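PDB 4GQ2: nucleoporin nup120 from Schizosaccharomyces pombe, which serves as a structural constituent of the nuclear pore complex, whose nucleoporins can also dock transiently associated nuclear transport factors. Local coordinates for residues 543-555 against 681-693. Residues are numbered along the deposited sequence; the frame is centred on the assembly and turned at random.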
loop_
_atom_site.group_PDB
_atom_site.type_symbol
_atom_site.label_atom_id
_atom_site.label_comp_id
_atom_site.label_asym_id
_atom_site.label_seq_id
_atom_site.Cartn_x
_atom_site.Cartn_y
_atom_site.Cartn_z
ATOM N N ILE A 543 -14.829 0.499 -18.400
ATOM C CA ILE A 543 -14.916 -0.869 -18.893
ATOM C C ILE A 543 -13.537 -1.325 -19.362
ATOM O O ILE A 543 -12.730 -0.511 -19.827
ATOM C CB ILE A 543 -15.970 -0.987 -20.023
ATOM C CG1 ILE A 543 -17.344 -0.550 -19.504
ATOM C CG2 ILE A 543 -16.059 -2.413 -20.554
ATOM C CD1 ILE A 543 -18.382 -0.325 -20.582
ATOM N N ARG A 544 -13.269 -2.619 -19.205
ATOM C CA ARG A 544 -12.052 -3.246 -19.722
ATOM C C ARG A 544 -12.281 -4.729 -19.982
ATOM O O ARG A 544 -13.179 -5.343 -19.395
ATOM C CB ARG A 544 -10.863 -3.037 -18.768
ATOM C CG ARG A 544 -11.061 -3.542 -17.343
ATOM C CD ARG A 544 -9.774 -3.400 -16.538
ATOM N NE ARG A 544 -9.732 -4.292 -15.377
ATOM C CZ ARG A 544 -9.463 -5.597 -15.431
ATOM N NH1 ARG A 544 -9.217 -6.190 -16.596
ATOM N NH2 ARG A 544 -9.447 -6.317 -14.314
ATOM N N ASP A 545 -11.478 -5.285 -20.886
ATOM C CA ASP A 545 -11.478 -6.718 -21.171
ATOM C C ASP A 545 -10.637 -7.434 -20.124
ATOM O O ASP A 545 -9.655 -6.872 -19.632
ATOM C CB ASP A 545 -10.898 -7.000 -22.565
ATOM C CG ASP A 545 -11.854 -6.634 -23.694
ATOM O OD1 ASP A 545 -13.057 -6.399 -23.439
ATOM O OD2 ASP A 545 -11.397 -6.591 -24.855
ATOM N N PRO A 546 -11.012 -8.678 -19.784
ATOM C CA PRO A 546 -10.185 -9.442 -18.858
ATOM C C PRO A 546 -8.890 -9.864 -19.533
ATOM O O PRO A 546 -8.883 -10.105 -20.745
ATOM C CB PRO A 546 -11.038 -10.691 -18.551
ATOM C CG PRO A 546 -12.377 -10.456 -19.175
ATOM C CD PRO A 546 -12.161 -9.460 -20.272
ATOM N N TYR A 547 -7.804 -9.933 -18.766
ATOM C CA TYR A 547 -6.575 -10.534 -19.267
ATOM C C TYR A 547 -6.711 -12.028 -19.041
ATOM O O TYR A 547 -7.535 -12.458 -18.220
ATOM C CB TYR A 547 -5.340 -9.964 -18.563
ATOM C CG TYR A 547 -5.240 -8.451 -18.633
ATOM C CD1 TYR A 547 -5.996 -7.644 -17.779
ATOM C CD2 TYR A 547 -4.395 -7.823 -19.550
ATOM C CE1 TYR A 547 -5.919 -6.262 -17.836
ATOM C CE2 TYR A 547 -4.312 -6.434 -19.614
ATOM C CZ TYR A 547 -5.077 -5.659 -18.750
ATOM O OH TYR A 547 -5.019 -4.278 -18.796
ATOM N N LEU A 548 -5.932 -12.816 -19.783
ATOM C CA LEU A 548 -5.934 -14.276 -19.654
ATOM C C LEU A 548 -5.877 -14.755 -18.212
ATOM O O LEU A 548 -6.598 -15.681 -17.821
ATOM C CB LEU A 548 -4.761 -14.889 -20.419
ATOM C CG LEU A 548 -4.988 -15.382 -21.844
ATOM C CD1 LEU A 548 -3.709 -16.023 -22.357
ATOM C CD2 LEU A 548 -6.151 -16.363 -21.910
ATOM N N ILE A 549 -5.018 -14.111 -17.427
ATOM C CA ILE A 549 -4.818 -14.476 -16.030
ATOM C C ILE A 549 -6.140 -14.429 -15.247
ATOM O O ILE A 549 -6.407 -15.303 -14.419
ATOM C CB ILE A 549 -3.686 -13.628 -15.379
ATOM C CG1 ILE A 549 -3.275 -14.205 -14.022
ATOM C CG2 ILE A 549 -4.073 -12.160 -15.280
ATOM C CD1 ILE A 549 -2.711 -15.605 -14.107
ATOM N N GLU A 550 -6.972 -13.433 -15.550
ATOM C CA GLU A 550 -8.286 -13.286 -14.919
ATOM C C GLU A 550 -9.220 -14.452 -15.244
ATOM O O GLU A 550 -9.757 -15.072 -14.326
ATOM C CB GLU A 550 -8.920 -11.941 -15.281
ATOM C CG GLU A 550 -8.013 -10.761 -14.964
ATOM C CD GLU A 550 -8.720 -9.428 -15.043
ATOM O OE1 GLU A 550 -8.509 -8.716 -16.042
ATOM O OE2 GLU A 550 -9.477 -9.092 -14.106
ATOM N N SER A 551 -9.387 -14.759 -16.533
ATOM C CA SER A 551 -10.143 -15.947 -16.983
ATOM C C SER A 551 -9.706 -17.239 -16.276
ATOM O O SER A 551 -10.539 -18.057 -15.889
ATOM C CB SER A 551 -10.004 -16.141 -18.497
ATOM O OG SER A 551 -10.194 -14.926 -19.200
ATOM N N PHE A 552 -8.398 -17.408 -16.103
ATOM C CA PHE A 552 -7.850 -18.607 -15.463
ATOM C C PHE A 552 -8.011 -18.636 -13.942
ATOM O O PHE A 552 -7.875 -19.691 -13.325
ATOM C CB PHE A 552 -6.381 -18.801 -15.844
ATOM C CG PHE A 552 -6.188 -19.344 -17.228
ATOM C CD1 PHE A 552 -6.065 -18.488 -18.312
ATOM C CD2 PHE A 552 -6.140 -20.714 -17.450
ATOM C CE1 PHE A 552 -5.891 -18.983 -19.590
ATOM C CE2 PHE A 552 -5.965 -21.218 -18.728
ATOM C CZ PHE A 552 -5.840 -20.348 -19.798
ATOM N N ASP A 553 -8.291 -17.480 -13.344
ATOM C CA ASP A 553 -8.486 -17.386 -11.899
ATOM C C ASP A 553 -9.909 -17.787 -11.523
ATOM O O ASP A 553 -10.105 -18.692 -10.713
ATOM C CB ASP A 553 -8.187 -15.967 -11.405
ATOM C CG ASP A 553 -7.977 -15.896 -9.902
ATOM O OD1 ASP A 553 -6.959 -16.439 -9.418
ATOM O OD2 ASP A 553 -8.817 -15.275 -9.208
ATOM N N GLU A 554 -10.892 -17.112 -12.117
ATOM C CA GLU A 554 -12.301 -17.387 -11.837
ATOM C C GLU A 554 -12.817 -18.605 -12.608
ATOM O O GLU A 554 -12.543 -18.764 -13.801
ATOM C CB GLU A 554 -13.174 -16.145 -12.073
ATOM C CG GLU A 554 -12.850 -15.360 -13.333
ATOM C CD GLU A 554 -12.959 -13.859 -13.134
ATOM O OE1 GLU A 554 -12.101 -13.274 -12.429
ATOM O OE2 GLU A 554 -13.899 -13.259 -13.698
ATOM N N GLU A 555 -13.569 -19.442 -11.894
ATOM C CA GLU A 555 -13.997 -20.781 -12.339
ATOM C C GLU A 555 -14.820 -20.795 -13.648
ATOM O O GLU A 555 -15.114 -19.734 -14.205
ATOM C CB GLU A 555 -14.798 -21.458 -11.208
ATOM C CG GLU A 555 -14.280 -21.214 -9.792
ATOM C CD GLU A 555 -13.026 -22.005 -9.453
ATOM O OE1 GLU A 555 -12.950 -23.202 -9.802
ATOM O OE2 GLU A 555 -12.117 -21.429 -8.816
ATOM N N VAL A 681 -5.738 -1.512 -11.241
ATOM C CA VAL A 681 -5.797 -2.652 -12.156
ATOM C C VAL A 681 -4.592 -3.586 -11.956
ATOM O O VAL A 681 -4.770 -4.806 -11.879
ATOM C CB VAL A 681 -5.913 -2.208 -13.633
ATOM C CG1 VAL A 681 -5.748 -3.393 -14.572
ATOM C CG2 VAL A 681 -7.244 -1.519 -13.878
ATOM N N LEU A 682 -3.384 -3.016 -11.855
ATOM C CA LEU A 682 -2.179 -3.810 -11.568
ATOM C C LEU A 682 -2.317 -4.640 -10.288
ATOM O O LEU A 682 -2.064 -5.847 -10.297
ATOM C CB LEU A 682 -0.922 -2.931 -11.493
ATOM C CG LEU A 682 -0.417 -2.410 -12.843
ATOM C CD1 LEU A 682 0.778 -1.490 -12.658
ATOM C CD2 LEU A 682 -0.094 -3.555 -13.803
ATOM N N ASP A 683 -2.725 -3.992 -9.197
ATOM C CA ASP A 683 -2.899 -4.673 -7.917
ATOM C C ASP A 683 -3.807 -5.888 -8.111
ATOM O O ASP A 683 -3.514 -6.992 -7.641
ATOM C CB ASP A 683 -3.503 -3.702 -6.892
ATOM C CG ASP A 683 -3.796 -4.360 -5.560
ATOM O OD1 ASP A 683 -2.864 -4.508 -4.750
ATOM O OD2 ASP A 683 -4.964 -4.729 -5.317
ATOM N N SER A 684 -4.903 -5.670 -8.832
ATOM C CA SER A 684 -5.893 -6.705 -9.084
ATOM C C SER A 684 -5.345 -7.830 -9.983
ATOM O O SER A 684 -5.592 -9.003 -9.737
ATOM C CB SER A 684 -7.153 -6.065 -9.668
ATOM O OG SER A 684 -8.065 -7.054 -10.078
ATOM N N ILE A 685 -4.590 -7.467 -11.016
ATOM C CA ILE A 685 -3.956 -8.457 -11.892
ATOM C C ILE A 685 -2.847 -9.228 -11.165
ATOM O O ILE A 685 -2.778 -10.460 -11.246
ATOM C CB ILE A 685 -3.400 -7.816 -13.191
ATOM C CG1 ILE A 685 -4.505 -7.106 -13.984
ATOM C CG2 ILE A 685 -2.721 -8.862 -14.067
ATOM C CD1 ILE A 685 -5.797 -7.879 -14.074
ATOM N N LEU A 686 -1.997 -8.500 -10.443
ATOM C CA LEU A 686 -0.865 -9.097 -9.724
ATOM C C LEU A 686 -1.253 -10.114 -8.657
ATOM O O LEU A 686 -0.506 -11.052 -8.417
ATOM C CB LEU A 686 0.042 -8.019 -9.125
ATOM C CG LEU A 686 0.798 -7.122 -10.113
ATOM C CD1 LEU A 686 1.422 -5.963 -9.378
ATOM C CD2 LEU A 686 1.864 -7.869 -10.893
ATOM N N LYS A 687 -2.413 -9.954 -8.086
ATOM C CA LYS A 687 -2.886 -10.886 -7.120
ATOM C C LYS A 687 -3.238 -12.202 -7.734
ATOM O O LYS A 687 -2.999 -13.214 -7.182
ATOM C CB LYS A 687 -4.101 -10.344 -6.429
ATOM C CG LYS A 687 -3.810 -9.603 -5.172
ATOM C CD LYS A 687 -4.999 -8.761 -4.827
ATOM C CE LYS A 687 -5.007 -8.421 -3.370
ATOM N NZ LYS A 687 -5.453 -7.030 -3.176
ATOM N N LYS A 688 -3.831 -12.163 -8.894
ATOM C CA LYS A 688 -4.152 -13.368 -9.652
ATOM C C LYS A 688 -2.879 -14.027 -10.182
ATOM O O LYS A 688 -2.734 -15.239 -10.111
ATOM C CB LYS A 688 -5.170 -13.071 -10.754
ATOM C CG LYS A 688 -6.427 -12.397 -10.221
ATOM C CD LYS A 688 -7.600 -12.493 -11.183
ATOM C CE LYS A 688 -8.894 -12.001 -10.546
ATOM N NZ LYS A 688 -8.988 -10.515 -10.604
ATOM N N PHE A 689 -1.932 -13.226 -10.657
ATOM C CA PHE A 689 -0.625 -13.772 -11.023
ATOM C C PHE A 689 0.064 -14.522 -9.874
ATOM O O PHE A 689 0.498 -15.662 -10.055
ATOM C CB PHE A 689 0.291 -12.694 -11.626
ATOM C CG PHE A 689 0.201 -12.601 -13.123
ATOM C CD1 PHE A 689 0.569 -13.678 -13.921
ATOM C CD2 PHE A 689 -0.253 -11.444 -13.736
ATOM C CE1 PHE A 689 0.480 -13.601 -15.303
ATOM C CE2 PHE A 689 -0.336 -11.357 -15.119
ATOM C CZ PHE A 689 0.032 -12.437 -15.904
ATOM N N GLN A 690 0.147 -13.888 -8.702
ATOM C CA GLN A 690 0.775 -14.493 -7.511
ATOM C C GLN A 690 0.158 -15.841 -7.121
ATOM O O GLN A 690 0.872 -16.821 -6.911
ATOM C CB GLN A 690 0.722 -13.527 -6.321
ATOM C CG GLN A 690 1.281 -14.111 -5.029
ATOM C CD GLN A 690 1.203 -13.154 -3.851
ATOM O OE1 GLN A 690 2.221 -12.810 -3.248
ATOM N NE2 GLN A 690 0.007 -12.707 -3.534
ATOM N N VAL A 691 -1.163 -15.877 -7.009
ATOM C CA VAL A 691 -1.884 -17.121 -6.725
ATOM C C VAL A 691 -1.620 -18.174 -7.819
ATOM O O VAL A 691 -1.398 -19.353 -7.515
ATOM C CB VAL A 691 -3.397 -16.829 -6.532
ATOM C CG1 VAL A 691 -4.250 -18.094 -6.600
ATOM C CG2 VAL A 691 -3.624 -16.069 -5.221
ATOM N N SER A 692 -1.597 -17.739 -9.080
ATOM C CA SER A 692 -1.331 -18.639 -10.196
ATOM C C SER A 692 0.077 -19.243 -10.111
ATOM O O SER A 692 0.243 -20.465 -10.167
ATOM C CB SER A 692 -1.535 -17.906 -11.528
ATOM O OG SER A 692 -0.909 -18.587 -12.602
ATOM N N ILE A 693 1.080 -18.376 -9.981
ATOM C CA ILE A 693 2.479 -18.786 -9.869
ATOM C C ILE A 693 2.693 -19.729 -8.692
ATOM O O ILE A 693 3.390 -20.742 -8.812
ATOM C CB ILE A 693 3.396 -17.553 -9.703
ATOM C CG1 ILE A 693 3.430 -16.740 -10.999
ATOM C CG2 ILE A 693 4.802 -17.976 -9.285
ATOM C CD1 ILE A 693 3.734 -15.266 -10.798
#
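Ile549 is a knob in a hole: from the short helix 548-553 its side chain drops among Ile685, Lys688, Phe689 and Ser692 of the long helix 672-703, at the seam where the last beta-propeller strand, 539-544, runs on into the helical part of the chain. The two helix segments cross at 57°, their axes 9.3 Å apart. CG1 of Ile549, anti to the backbone N (chi1 -168°), sits over the centre of one face of the Phe689 ring, a CH-pi contact 3.8 Å from the centroid and almost on the normal. Beyond it CD1 reaches Ser692 CB at 3.7 Å, while CG2 meets the CG2 branch of Ile685 and fills the other end of the hollow. Phe803 of helix 790-803 meets the same Phe689 ring.

The second bump goes the opposite way. Ile685 brings its CD1 against both the Tyr547 ring and the Glu550 carboxylate, 3.4 Å from Glu550 CD. That carboxylate is fixed in its rotation by Arg544, whose NH1 and NH2 grip it end-on, one oxygen each, and by the backbone N of Tyr547, which meets OE1 on its anti side, tilted from the carboxylate plane. A glutamine at Glu550 would probably break up the paired grip, leaving the Arg544 guanidinium without its charge mate and freer to turn, and cost Lys688 its long ion pair. Val681 CG1 lies over one face of the Arg544 guanidinium, offset toward its rim.

Lys688 closes the other flank. Its aliphatic chain crosses the Asp553 side chain at about a right angle, with CD 3.5 Å from Asp553 CB, and the bend at chi4 (82°) turns the ammonium back toward Glu550, where NZ makes a long salt bridge to OE2 at 3.8 Å.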